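PDB 3A2Q: 6-aminohexanoate-cyclic-dimer hydrolase from Arthrobacter sp., which hydrolyses one amide bond of the cyclic dimer of 6-aminohexanoate, a by-product of nylon-6 manufacture, to give the linear dimer. Local coordinates for residues 310-318 with 359-367. The protein carries 1 engineered substitution. Numbering follows the deposited sequence.
Sequences KDYSTICDV and FAACVDELR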
ATOM      1  N   LYS A 310      -6.969 -15.516 -12.727  1.00 30.46           N
ATOM      2  CA  LYS A 310      -6.201 -16.659 -13.217  1.00 32.07           C
ATOM      3  C   LYS A 310      -5.088 -16.142 -14.124  1.00 31.01           C
ATOM      4  O   LYS A 310      -3.932 -16.562 -14.017  1.00 28.95           O
ATOM      5  CB  LYS A 310      -7.102 -17.619 -13.997  1.00 36.43           C
ATOM      6  CG  LYS A 310      -6.393 -18.879 -14.451  1.00 37.34           C
ATOM      7  CD  LYS A 310      -7.288 -19.733 -15.331  1.00 51.62           C
ATOM      8  CE  LYS A 310      -6.556 -20.981 -15.805  1.00 53.91           C
ATOM      9  NZ  LYS A 310      -5.326 -20.644 -16.566  1.00 54.37           N
ATOM     10  N   ASP A 311      -5.451 -15.219 -15.009  1.00 29.69           N
ATOM     11  CA  ASP A 311      -4.508 -14.612 -15.944  1.00 31.29           C
ATOM     12  C   ASP A 311      -3.477 -13.782 -15.193  1.00 28.31           C
ATOM     13  O   ASP A 311      -2.305 -13.765 -15.549  1.00 28.47           O
ATOM     14  CB  ASP A 311      -5.247 -13.711 -16.933  1.00 31.96           C
ATOM     15  CG  ASP A 311      -6.266 -14.464 -17.756  1.00 44.47           C
ATOM     16  OD1 ASP A 311      -5.864 -15.358 -18.532  1.00 46.24           O
ATOM     17  OD2 ASP A 311      -7.470 -14.162 -17.625  1.00 49.05           O
ATOM     18  N   TYR A 312      -3.923 -13.087 -14.154  1.00 27.13           N
ATOM     19  CA  TYR A 312      -3.033 -12.264 -13.358  1.00 25.88           C
ATOM     20  C   TYR A 312      -1.998 -13.143 -12.652  1.00 27.80           C
ATOM     21  O   TYR A 312      -0.821 -12.792 -12.556  1.00 28.20           O
ATOM     22  CB  TYR A 312      -3.852 -11.472 -12.336  1.00 25.40           C
ATOM     23  CG  TYR A 312      -3.060 -10.452 -11.556  1.00 31.33           C
ATOM     24  CD1 TYR A 312      -2.270  -9.504 -12.207  1.00 40.81           C
ATOM     25  CD2 TYR A 312      -3.116 -10.419 -10.165  1.00 37.62           C
ATOM     26  CE1 TYR A 312      -1.553  -8.549 -11.489  1.00 39.28           C
ATOM     27  CE2 TYR A 312      -2.406  -9.468  -9.439  1.00 40.70           C
ATOM     28  CZ  TYR A 312      -1.628  -8.539 -10.104  1.00 39.66           C
ATOM     29  OH  TYR A 312      -0.915  -7.614  -9.381  1.00 42.13           O
ATOM     30  N   SER A 313      -2.448 -14.292 -12.160  1.00 25.98           N
ATOM     31  CA  SER A 313      -1.572 -15.226 -11.458  1.00 29.13           C
ATOM     32  C   SER A 313      -0.435 -15.695 -12.363  1.00 25.41           C
ATOM     33  O   SER A 313       0.707 -15.812 -11.924  1.00 29.02           O
ATOM     34  CB  SER A 313      -2.378 -16.440 -10.976  1.00 27.79           C
ATOM     35  OG  SER A 313      -1.590 -17.262 -10.129  1.00 35.77           O
ATOM     36  N   THR A 314      -0.757 -15.969 -13.621  1.00 27.55           N
ATOM     37  CA  THR A 314       0.244 -16.421 -14.581  1.00 28.74           C
ATOM     38  C   THR A 314       1.310 -15.348 -14.781  1.00 29.91           C
ATOM     39  O   THR A 314       2.501 -15.643 -14.838  1.00 27.47           O
ATOM     40  CB  THR A 314      -0.409 -16.766 -15.928  1.00 33.79           C
ATOM     41  OG1 THR A 314      -1.317 -17.860 -15.738  1.00 31.41           O
ATOM     42  CG2 THR A 314       0.653 -17.149 -16.963  1.00 29.54           C
ATOM     43  N   ILE A 315       0.876 -14.094 -14.874  1.00 29.10           N
ATOM     44  CA  ILE A 315       1.812 -12.995 -15.042  1.00 27.53           C
ATOM     45  C   ILE A 315       2.677 -12.897 -13.791  1.00 25.69           C
ATOM     46  O   ILE A 315       3.884 -12.663 -13.877  1.00 29.28           O
ATOM     47  CB  ILE A 315       1.066 -11.670 -15.271  1.00 26.06           C
ATOM     48  CG1 ILE A 315       0.355 -11.715 -16.622  1.00 29.72           C
ATOM     49  CG2 ILE A 315       2.041 -10.502 -15.193  1.00 22.88           C
ATOM     50  CD1 ILE A 315      -0.571 -10.541 -16.880  1.00 24.69           C
ATOM     51  N   CYS A 316       2.059 -13.094 -12.629  1.00 25.93           N
ATOM     52  CA  CYS A 316       2.782 -13.037 -11.365  1.00 26.14           C
ATOM     53  C   CYS A 316       3.846 -14.139 -11.273  1.00 27.88           C
ATOM     54  O   CYS A 316       4.924 -13.913 -10.722  1.00 26.55           O
ATOM     55  CB  CYS A 316       1.809 -13.140 -10.188  1.00 28.93           C
ATOM     56  SG  CYS A 316       0.898 -11.604  -9.855  1.00 33.20           S
ATOM     57  N   ASP A 317       3.548 -15.321 -11.810  1.00 27.93           N
ATOM     58  CA  ASP A 317       4.525 -16.411 -11.779  1.00 30.18           C
ATOM     59  C   ASP A 317       5.792 -15.973 -12.502  1.00 30.07           C
ATOM     60  O   ASP A 317       6.898 -16.172 -12.010  1.00 31.61           O
ATOM     61  CB  ASP A 317       3.981 -17.672 -12.459  1.00 29.26           C
ATOM     62  CG  ASP A 317       2.902 -18.361 -11.649  1.00 29.44           C
ATOM     63  OD1 ASP A 317       2.866 -18.166 -10.417  1.00 37.15           O
ATOM     64  OD2 ASP A 317       2.100 -19.110 -12.247  1.00 29.84           O
ATOM     65  N   VAL A 318       5.609 -15.379 -13.676  1.00 29.57           N
ATOM     66  CA  VAL A 318       6.719 -14.902 -14.495  1.00 32.88           C
ATOM     67  C   VAL A 318       7.479 -13.773 -13.813  1.00 32.01           C
ATOM     68  O   VAL A 318       8.710 -13.747 -13.831  1.00 32.45           O
ATOM     69  CB  VAL A 318       6.208 -14.427 -15.880  1.00 30.19           C
ATOM     70  CG1 VAL A 318       7.320 -13.711 -16.660  1.00 26.82           C
ATOM     71  CG2 VAL A 318       5.696 -15.619 -16.668  1.00 31.32           C
ATOM     72  N   PHE A 359       1.645 -15.402 -22.189  1.00 29.00           N
ATOM     73  CA  PHE A 359       1.904 -14.209 -21.382  1.00 30.76           C
ATOM     74  C   PHE A 359       1.207 -13.006 -22.010  1.00 29.74           C
ATOM     75  O   PHE A 359       0.541 -12.229 -21.323  1.00 30.99           O
ATOM     76  CB  PHE A 359       3.407 -13.929 -21.301  1.00 30.15           C
ATOM     77  CG  PHE A 359       3.763 -12.784 -20.392  1.00 27.03           C
ATOM     78  CD1 PHE A 359       3.924 -12.986 -19.025  1.00 24.46           C
ATOM     79  CD2 PHE A 359       3.925 -11.501 -20.902  1.00 26.91           C
ATOM     80  CE1 PHE A 359       4.245 -11.928 -18.179  1.00 30.54           C
ATOM     81  CE2 PHE A 359       4.245 -10.431 -20.062  1.00 27.37           C
ATOM     82  CZ  PHE A 359       4.405 -10.644 -18.703  1.00 23.25           C
ATOM     83  N   ALA A 360       1.365 -12.855 -23.323  1.00 29.18           N
ATOM     84  CA  ALA A 360       0.739 -11.749 -24.037  1.00 30.15           C
ATOM     85  C   ALA A 360      -0.779 -11.800 -23.903  1.00 29.71           C
ATOM     86  O   ALA A 360      -1.428 -10.770 -23.736  1.00 27.34           O
ATOM     87  CB  ALA A 360       1.131 -11.782 -25.507  1.00 32.23           C
ATOM     88  N   ALA A 361      -1.348 -13.000 -23.981  1.00 27.71           N
ATOM     89  CA  ALA A 361      -2.795 -13.154 -23.863  1.00 27.64           C
ATOM     90  C   ALA A 361      -3.287 -12.756 -22.471  1.00 27.49           C
ATOM     91  O   ALA A 361      -4.344 -12.136 -22.332  1.00 31.99           O
ATOM     92  CB  ALA A 361      -3.197 -14.598 -24.167  1.00 29.30           C
ATOM     93  N   CYS A 362      -2.520 -13.113 -21.445  1.00 27.48           N
ATOM     94  CA  CYS A 362      -2.886 -12.785 -20.073  1.00 27.24           C
ATOM     95  C   CYS A 362      -2.934 -11.272 -19.880  1.00 27.71           C
ATOM     96  O   CYS A 362      -3.834 -10.747 -19.224  1.00 27.15           O
ATOM     97  CB  CYS A 362      -1.889 -13.399 -19.089  1.00 30.41           C
ATOM     98  SG  CYS A 362      -2.022 -15.195 -18.913  1.00 32.38           S
ATOM     99  N   VAL A 363      -1.961 -10.570 -20.449  1.00 27.39           N
ATOM    100  CA  VAL A 363      -1.935  -9.118 -20.330  1.00 27.13           C
ATOM    101  C   VAL A 363      -3.166  -8.535 -21.015  1.00 26.24           C
ATOM    102  O   VAL A 363      -3.797  -7.610 -20.495  1.00 30.17           O
ATOM    103  CB  VAL A 363      -0.652  -8.520 -20.952  1.00 27.48           C
ATOM    104  CG1 VAL A 363      -0.733  -6.995 -20.963  1.00 25.09           C
ATOM    105  CG2 VAL A 363       0.563  -8.971 -20.159  1.00 23.48           C
ATOM    106  N   ASP A 364      -3.519  -9.069 -22.178  1.00 25.72           N
ATOM    107  CA  ASP A 364      -4.701  -8.579 -22.881  1.00 24.82           C
ATOM    108  C   ASP A 364      -5.948  -8.775 -22.026  1.00 26.28           C
ATOM    109  O   ASP A 364      -6.839  -7.928 -22.015  1.00 27.45           O
ATOM    110  CB  ASP A 364      -4.897  -9.310 -24.212  1.00 27.64           C
ATOM    111  CG  ASP A 364      -4.010  -8.768 -25.317  1.00 32.65           C
ATOM    112  OD1 ASP A 364      -3.309  -7.761 -25.087  1.00 30.74           O
ATOM    113  OD2 ASP A 364      -4.027  -9.353 -26.421  1.00 33.82           O
ATOM    114  N   GLU A 365      -6.019  -9.899 -21.320  1.00 27.98           N
ATOM    115  CA  GLU A 365      -7.175 -10.176 -20.467  1.00 27.28           C
ATOM    116  C   GLU A 365      -7.314  -9.109 -19.385  1.00 27.33           C
ATOM    117  O   GLU A 365      -8.424  -8.746 -19.003  1.00 27.59           O
ATOM    118  CB  GLU A 365      -7.057 -11.562 -19.821  1.00 29.31           C
ATOM    119  CG  GLU A 365      -7.395 -12.712 -20.770  1.00 35.16           C
ATOM    120  CD  GLU A 365      -8.712 -12.498 -21.505  1.00 42.35           C
ATOM    121  OE1 GLU A 365      -9.745 -12.283 -20.838  1.00 46.48           O
ATOM    122  OE2 GLU A 365      -8.718 -12.544 -22.751  1.00 49.84           O
ATOM    123  N   LEU A 366      -6.184  -8.612 -18.892  1.00 26.65           N
ATOM    124  CA  LEU A 366      -6.217  -7.575 -17.872  1.00 26.43           C
ATOM    125  C   LEU A 366      -6.765  -6.279 -18.468  1.00 25.89           C
ATOM    126  O   LEU A 366      -7.588  -5.606 -17.846  1.00 24.74           O
ATOM    127  CB  LEU A 366      -4.818  -7.324 -17.299  1.00 25.39           C
ATOM    128  CG  LEU A 366      -4.114  -8.481 -16.581  1.00 27.63           C
ATOM    129  CD1 LEU A 366      -2.910  -7.932 -15.838  1.00 29.43           C
ATOM    130  CD2 LEU A 366      -5.057  -9.162 -15.609  1.00 27.62           C
ATOM    131  N   ARG A 367      -6.315  -5.935 -19.673  1.00 23.57           N
ATOM    132  CA  ARG A 367      -6.777  -4.708 -20.315  1.00 22.57           C
ATOM    133  C   ARG A 367      -8.278  -4.791 -20.573  1.00 23.64           C
ATOM    134  O   ARG A 367      -9.002  -3.824 -20.371  1.00 24.22           O
ATOM    135  CB  ARG A 367      -6.042  -4.460 -21.644  1.00 22.54           C
ATOM    136  CG  ARG A 367      -4.520  -4.504 -21.563  1.00 25.67           C
ATOM    137  CD  ARG A 367      -3.966  -3.757 -20.354  1.00 28.57           C
ATOM    138  NE  ARG A 367      -2.507  -3.731 -20.384  1.00 28.12           N
ATOM    139  CZ  ARG A 367      -1.725  -3.694 -19.308  1.00 25.79           C
ATOM    140  NH1 ARG A 367      -2.259  -3.681 -18.091  1.00 22.69           N
ATOM    141  NH2 ARG A 367      -0.407  -3.669 -19.453  1.00 24.63           N
TER
HETATM  142  O   HOH W   1     -10.095 -13.752 -18.151  1.00 54.42           O
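A knob-into-hole contact between two helices of the amidase fold places Ile315, on helix 308-331, in a hole formed by Phe359, Cys362, Val363 and Leu366 on helix 356-378. The short segments cross at -132°, with axes 8.6 Å apart. The branched isoleucine suits the hole because one branch, through CG1 and CD1, reaches Cys362, Val363 and Leu366 while CG2 meets the Phe359 ring. With CG1 beside the backbone N (chi1 -67°), that arm passes over Cys362, and Ile315 CD1 meets Leu366 CD1 tip to tip at 3.7 Å. Val318 crosses the Phe359 ring obliquely, its CG1 3.9 Å from Phe359 CE1. Where the backbones come closest, Asp311 to Cys362, a small side chain fits: Cys362 CB lies 3.6 Å from Asp311 O, while its sulfur rests against Thr314 CB. Tyr312 joins this packing to the substrate pocket. Its CD1 touches Leu366, Cys316 SG sits over the centre of one ring face, and OH makes a weak hydrogen bond to Ala171 O; Cys316 and Ala171 both contact bound 6-aminohexanoic acid. Toward solvent, the carboxylate of Asp311 lies against the aliphatic CB and CG of Glu365, whose bend at chi2 carries its own carboxylate away from helix 308-331. The two carboxylates, their planes 45° apart, probably repel each other, but one water donates to both, 2.7 Å from Asp311 OD2 and 3.1 Å from Glu365 OE1.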